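Local coordinates for protein tyrosinase (Burkholderia thailandensis, PDB 5ZRD) that probably hydroxylates monophenols to catechols and oxidises these on to quinones, using oxygen bound at a pair of copper ions, at residues G38-P43 against R150-P155; L158-P163 against I168-K173. One frame throughout, in Å; residues are numbered along the deposited sequence.

Interaction 1 (G38-P43 against R150-P155)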
loop_
_atom_site.group_PDB
_atom_site.type_symbol
_atom_site.label_atom_id
_atom_site.label_comp_id
_atom_site.label_asym_id
_atom_site.label_seq_id
_atom_site.Cartn_x
_atom_site.Cartn_y
_atom_site.Cartn_z
ATOM N N GLY A 38 30.968 -21.256 -25.085
ATOM C CA GLY A 38 30.749 -22.025 -23.862
ATOM C C GLY A 38 29.841 -21.340 -22.856
ATOM O O GLY A 38 28.950 -21.988 -22.289
ATOM N N ILE A 39 30.041 -20.044 -22.585
ATOM C CA ILE A 39 29.184 -19.377 -21.545
ATOM C C ILE A 39 27.765 -19.201 -22.089
ATOM O O ILE A 39 26.799 -19.222 -21.326
ATOM C CB ILE A 39 29.791 -18.062 -20.991
ATOM C CG1 ILE A 39 29.871 -16.919 -22.011
ATOM C CG2 ILE A 39 31.155 -18.315 -20.347
ATOM C CD1 ILE A 39 30.003 -15.530 -21.368
ATOM N N GLN A 40 27.624 -19.076 -23.406
ATOM C CA GLN A 40 26.276 -18.970 -24.005
ATOM C C GLN A 40 25.552 -20.319 -23.903
ATOM O O GLN A 40 24.337 -20.325 -23.876
ATOM C CB GLN A 40 26.357 -18.435 -25.440
ATOM C CG GLN A 40 26.516 -16.923 -25.455
ATOM C CD GLN A 40 26.652 -16.241 -26.791
ATOM O OE1 GLN A 40 26.535 -16.841 -27.860
ATOM N NE2 GLN A 40 26.907 -14.941 -26.723
ATOM N N ALA A 41 26.272 -21.446 -23.774
ATOM C CA ALA A 41 25.599 -22.752 -23.799
ATOM C C ALA A 41 25.354 -23.253 -22.378
ATOM O O ALA A 41 24.718 -24.265 -22.205
ATOM C CB ALA A 41 26.410 -23.746 -24.583
ATOM N N LEU A 42 25.832 -22.574 -21.350
ATOM C CA LEU A 42 25.513 -23.061 -20.019
ATOM C C LEU A 42 24.032 -22.819 -19.746
ATOM O O LEU A 42 23.498 -21.882 -20.224
ATOM C CB LEU A 42 26.404 -22.365 -18.985
ATOM C CG LEU A 42 27.848 -22.867 -18.975
ATOM C CD1 LEU A 42 28.780 -21.861 -18.312
ATOM C CD2 LEU A 42 27.940 -24.241 -18.294
ATOM N N PRO A 43 23.386 -23.684 -18.965
ATOM C CA PRO A 43 21.992 -23.431 -18.615
ATOM C C PRO A 43 21.784 -22.057 -17.953
ATOM O O PRO A 43 22.663 -21.581 -17.243
ATOM C CB PRO A 43 21.609 -24.491 -17.568
ATOM C CG PRO A 43 22.934 -25.040 -17.082
ATOM C CD PRO A 43 23.876 -24.875 -18.256
ATOM N N ARG A 150 27.908 -11.526 -32.270
ATOM C CA ARG A 150 27.044 -10.622 -33.024
ATOM C C ARG A 150 25.710 -10.400 -32.306
ATOM O O ARG A 150 25.100 -9.363 -32.494
ATOM C CB ARG A 150 26.795 -11.084 -34.462
ATOM C CG ARG A 150 26.010 -12.372 -34.660
ATOM C CD ARG A 150 25.176 -12.280 -35.940
ATOM N NE ARG A 150 25.692 -11.318 -36.931
ATOM C CZ ARG A 150 24.958 -10.639 -37.825
ATOM N NH1 ARG A 150 23.642 -10.595 -37.715
ATOM N NH2 ARG A 150 25.549 -10.028 -38.842
ATOM N N SER A 151 25.277 -11.327 -31.469
ATOM C CA SER A 151 23.963 -11.222 -30.874
ATOM C C SER A 151 23.786 -12.414 -29.951
ATOM O O SER A 151 24.646 -13.315 -29.867
ATOM C CB SER A 151 22.880 -11.187 -31.910
ATOM O OG SER A 151 23.010 -12.336 -32.740
ATOM N N PHE A 152 22.677 -12.427 -29.264
ATOM C CA PHE A 152 22.418 -13.546 -28.354
ATOM C C PHE A 152 20.921 -13.811 -28.349
ATOM O O PHE A 152 20.126 -12.890 -28.414
ATOM C CB PHE A 152 22.964 -13.235 -26.966
ATOM C CG PHE A 152 22.568 -14.175 -25.855
ATOM C CD1 PHE A 152 23.110 -15.449 -25.781
ATOM C CD2 PHE A 152 21.734 -13.748 -24.836
ATOM C CE1 PHE A 152 22.795 -16.295 -24.735
ATOM C CE2 PHE A 152 21.435 -14.589 -23.779
ATOM C CZ PHE A 152 21.957 -15.862 -23.732
ATOM N N VAL A 153 20.606 -15.089 -28.375
ATOM C CA VAL A 153 19.262 -15.606 -28.427
ATOM C C VAL A 153 18.925 -15.991 -26.988
ATOM O O VAL A 153 19.684 -16.697 -26.339
ATOM C CB VAL A 153 19.175 -16.835 -29.372
ATOM C CG1 VAL A 153 17.768 -17.400 -29.455
ATOM C CG2 VAL A 153 19.694 -16.540 -30.780
ATOM N N LEU A 154 17.795 -15.553 -26.496
ATOM C CA LEU A 154 17.445 -15.794 -25.128
ATOM C C LEU A 154 17.029 -17.266 -24.969
ATOM O O LEU A 154 16.206 -17.732 -25.728
ATOM C CB LEU A 154 16.303 -14.844 -24.770
ATOM C CG LEU A 154 16.658 -13.355 -24.738
ATOM C CD1 LEU A 154 15.434 -12.518 -24.400
ATOM C CD2 LEU A 154 17.766 -13.092 -23.735
ATOM N N PRO A 155 17.607 -17.995 -23.987
ATOM C CA PRO A 155 17.211 -19.407 -23.741
ATOM C C PRO A 155 15.849 -19.578 -23.045
ATOM O O PRO A 155 15.216 -20.621 -23.181
ATOM C CB PRO A 155 18.304 -19.947 -22.806
ATOM C CG PRO A 155 18.751 -18.722 -22.049
ATOM C CD PRO A 155 18.745 -17.640 -23.110
HETATM O O HOH W 1 25.060 -15.870 -29.659
#

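Interaction 2 (L158-P163 against I168-K173)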
loop_
_atom_site.group_PDB
_atom_site.type_symbol
_atom_site.label_atom_id
_atom_site.label_comp_id
_atom_site.label_asym_id
_atom_site.label_seq_id
_atom_site.Cartn_x
_atom_site.Cartn_y
_atom_site.Cartn_z
ATOM N N LEU A 158 12.310 -13.354 -20.833
ATOM C CA LEU A 158 12.255 -12.317 -19.858
ATOM C C LEU A 158 10.782 -12.031 -19.645
ATOM O O LEU A 158 10.147 -11.452 -20.509
ATOM C CB LEU A 158 12.950 -11.066 -20.396
ATOM C CG LEU A 158 14.466 -11.161 -20.504
ATOM C CD1 LEU A 158 15.016 -9.952 -21.237
ATOM C CD2 LEU A 158 15.084 -11.275 -19.120
ATOM N N SER A 159 10.261 -12.446 -18.520
ATOM C CA SER A 159 8.852 -12.281 -18.312
ATOM C C SER A 159 8.540 -12.202 -16.816
ATOM O O SER A 159 9.032 -12.989 -16.068
ATOM C CB SER A 159 8.121 -13.435 -18.985
ATOM O OG SER A 159 6.935 -13.773 -18.287
ATOM N N ASP A 160 7.643 -11.329 -16.395
ATOM C CA ASP A 160 7.218 -11.341 -14.986
ATOM C C ASP A 160 6.186 -12.460 -14.649
ATOM O O ASP A 160 5.834 -12.694 -13.481
ATOM C CB ASP A 160 6.714 -9.949 -14.677
ATOM C CG ASP A 160 7.821 -8.857 -14.893
ATOM O OD1 ASP A 160 9.001 -9.112 -14.536
ATOM O OD2 ASP A 160 7.501 -7.763 -15.439
ATOM N N ARG A 161 5.683 -13.142 -15.690
ATOM C CA ARG A 161 4.747 -14.273 -15.538
ATOM C C ARG A 161 3.547 -13.800 -14.705
ATOM O O ARG A 161 3.141 -14.477 -13.787
ATOM C CB ARG A 161 5.442 -15.491 -14.900
ATOM C CG ARG A 161 6.641 -16.035 -15.672
ATOM C CD ARG A 161 6.336 -17.168 -16.657
ATOM N NE ARG A 161 7.261 -17.311 -17.802
ATOM C CZ ARG A 161 8.492 -17.851 -17.753
ATOM N NH1 ARG A 161 8.998 -18.247 -16.595
ATOM N NH2 ARG A 161 9.216 -17.979 -18.860
ATOM N N LEU A 162 3.038 -12.607 -14.973
ATOM C CA LEU A 162 1.836 -12.126 -14.312
ATOM C C LEU A 162 0.623 -12.483 -15.167
ATOM O O LEU A 162 0.569 -12.059 -16.328
ATOM C CB LEU A 162 1.886 -10.608 -14.177
ATOM C CG LEU A 162 2.965 -10.046 -13.266
ATOM C CD1 LEU A 162 2.690 -8.568 -13.036
ATOM C CD2 LEU A 162 3.031 -10.804 -11.945
ATOM N N PRO A 163 -0.351 -13.204 -14.589
ATOM C CA PRO A 163 -1.538 -13.621 -15.345
ATOM C C PRO A 163 -2.278 -12.400 -15.913
ATOM O O PRO A 163 -2.580 -11.456 -15.168
ATOM C CB PRO A 163 -2.422 -14.390 -14.342
ATOM C CG PRO A 163 -1.471 -14.818 -13.255
ATOM C CD PRO A 163 -0.401 -13.744 -13.228
ATOM N N ILE A 168 6.513 -3.848 -21.773
ATOM C CA ILE A 168 7.594 -3.614 -22.713
ATOM C C ILE A 168 8.913 -4.092 -22.102
ATOM O O ILE A 168 9.922 -4.219 -22.830
ATOM C CB ILE A 168 7.663 -2.150 -23.200
ATOM C CG1 ILE A 168 7.843 -1.152 -22.059
ATOM C CG2 ILE A 168 6.447 -1.794 -24.058
ATOM C CD1 ILE A 168 8.033 0.247 -22.520
ATOM N N TYR A 169 8.912 -4.427 -20.810
ATOM C CA TYR A 169 10.063 -5.131 -20.262
ATOM C C TYR A 169 10.213 -6.517 -20.894
ATOM O O TYR A 169 11.319 -7.034 -20.944
ATOM C CB TYR A 169 9.966 -5.357 -18.755
ATOM C CG TYR A 169 9.863 -4.129 -17.904
ATOM C CD1 TYR A 169 10.277 -2.888 -18.366
ATOM C CD2 TYR A 169 9.376 -4.211 -16.608
ATOM C CE1 TYR A 169 10.172 -1.750 -17.574
ATOM C CE2 TYR A 169 9.268 -3.084 -15.804
ATOM C CZ TYR A 169 9.682 -1.848 -16.285
ATOM O OH TYR A 169 9.567 -0.717 -15.527
ATOM N N GLU A 170 9.105 -7.121 -21.343
ATOM C CA GLU A 170 9.046 -8.584 -21.577
ATOM C C GLU A 170 9.518 -8.908 -22.980
ATOM O O GLU A 170 9.263 -8.127 -23.929
ATOM C CB GLU A 170 7.633 -9.107 -21.315
ATOM C CG GLU A 170 7.234 -8.928 -19.858
ATOM C CD GLU A 170 5.981 -9.664 -19.472
ATOM O OE1 GLU A 170 5.912 -10.163 -18.337
ATOM O OE2 GLU A 170 5.087 -9.696 -20.313
ATOM N N LYS A 171 10.215 -10.047 -23.071
ATOM C CA LYS A 171 10.769 -10.523 -24.310
ATOM C C LYS A 171 10.723 -12.047 -24.317
ATOM O O LYS A 171 11.171 -12.680 -23.349
ATOM C CB LYS A 171 12.177 -9.939 -24.471
ATOM C CG LYS A 171 12.199 -8.621 -25.225
ATOM C CD LYS A 171 13.240 -7.611 -24.844
ATOM C CE LYS A 171 14.234 -7.357 -25.944
ATOM N NZ LYS A 171 14.462 -5.918 -26.225
ATOM N N PRO A 172 10.183 -12.644 -25.409
ATOM C CA PRO A 172 9.958 -14.088 -25.404
ATOM C C PRO A 172 11.235 -14.929 -25.508
ATOM O O PRO A 172 12.282 -14.447 -25.993
ATOM C CB PRO A 172 9.169 -14.355 -26.696
ATOM C CG PRO A 172 9.710 -13.326 -27.666
ATOM C CD PRO A 172 9.878 -12.115 -26.765
ATOM N N LYS A 173 11.099 -16.197 -25.128
ATOM C CA LYS A 173 12.109 -17.199 -25.429
ATOM C C LYS A 173 12.418 -17.172 -26.921
ATOM O O LYS A 173 11.501 -17.034 -27.717
ATOM C CB LYS A 173 11.611 -18.603 -25.118
ATOM C CG LYS A 173 12.610 -19.712 -25.408
ATOM C CD LYS A 173 12.131 -21.042 -24.905
ATOM C CE LYS A 173 13.096 -22.162 -25.197
ATOM N NZ LYS A 173 12.760 -23.337 -24.364
HETATM O O HOH W 2 3.558 -11.098 -17.324
#

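Interaction 1 (G38-P43 against R150-P155)
Gln40 and Phe152 carry the van der Waals part of this contact. The methylene CG of Gln40 rests 3.7 Å from Phe152 CD1. It lies obliquely to the ring. Phe152 CE1 is almost as near, 3.8 Å from Gln40 CG. The two side chains run past each other in opposite directions. The amide follows the aliphatic part along the same side of the phenyl group, and Gln40 CD is 3.8 Å from Phe152 CD1. Amide and ring planes are turned 45° apart, so the amide is not stacked flat on the ring. Phe152 reaches the helix because its CG stands anti to the backbone N (chi1 170°). Past CG the Gln40 side chain is stretched out, which carries the amide past the ring toward the backbone of Ser151.

The polar part is made through water. No direct hydrogen bond joins the two segments. Water 1 donates to Gln40 OE1 at 2.5 Å and to Ser151 O at 2.6 Å, although other acceptors also compete for its protons. The other end of the amide has a direct partner, since Gln40 NE2 donates to Pro148 O. Both ends of the amide therefore face the loop that follows strand 143-146, one directly and one through water. This probably fixes the rotation of the amide.

The contact is small and partly buried. Segment 150-155 belongs to the common central domain of tyrosinase but not to the copper site: the Phe152 side chain is about 12 Å from that of the copper ligand His57. At the end of helix 27-41, Ile39 packs on helix 90-108 and Gln40 on the loop of 150-155, while Phe50 of helix 50-57 touches both residues and meets the Phe152 ring edge-to-face.

Interaction 2 (L158-P163 against I168-K173)
A single antiparallel beta bridge joins Leu158 to Lys171 and closes the chain reversal that contains the short strand 165-167. In this hydrogen-bonded pair, Leu158 N donates to Lys171 O at 2.8 Å, and Lys171 N donates to Leu158 O at 2.9 Å. The second bond is clearly the straighter. Leu158 O also receives a CA-H...O contact from Glu170 CA at 3.3 Å. Leu158 CB lies 3.8 Å from Lys171 O, against the partner backbone.

Glu170 extends the grip beyond the bridge. The Glu170 side chain runs straight out along Ser159 and brings the carboxylate to the backbone of Asp160. There Asp160 N donates to Glu170 OE1 at 2.9 Å. It meets the anti side of the carboxylate, 19° out of plane. Water 2 probably donates to the same oxygen, though it has other acceptors in reach, and accepts from Leu162 N at 2.8 Å. The backbone between is folded by an ST turn, in which Arg161 N donates to Ser159 OG at 3.0 Å.

Asp160 OD2 is 4.1 Å from Glu170 OE1. The backbone donor and the water probably offset the closeness of these like charges. Asp160 OD1 accepts a hydrogen bond from Tyr63. Asp160 OD2 also lies at the edge of the Tyr169 ring, near the ring plane, while the carboxylate stands 86° to it.

Tyr169 meets Phe61 edge-to-face, and its OH bonds to Val472 N and to a bound glycerol. Lys171 NZ turns away to a salt bridge with Asp303 and a hydrogen bond to Gly184 O. Along the chain the reversal follows strand 143-146 and precedes helix 189-200. At Leu162 and Pro163 it packs on Val473 of the second subunit.

How the interactions relate
Both contacts use the loop region between strand 143-146 and helix 189-200, on the same side of the chain's centre. Interaction 1 ties it to a helix end remote in sequence, and interaction 2 closes it on itself. Each is partly buried. The first is the smaller and depends on a side chain beside a ring and a water, with no direct hydrogen bond between its two segments. The second uses backbone pairing and a carboxylate. They touch where Leu154 CD1 lies 4.2 Å from Lys171 CB and where Pro155 and Lys173 pack together. Interaction 2 reaches a subunit interface, whereas no other chain touches interaction 1.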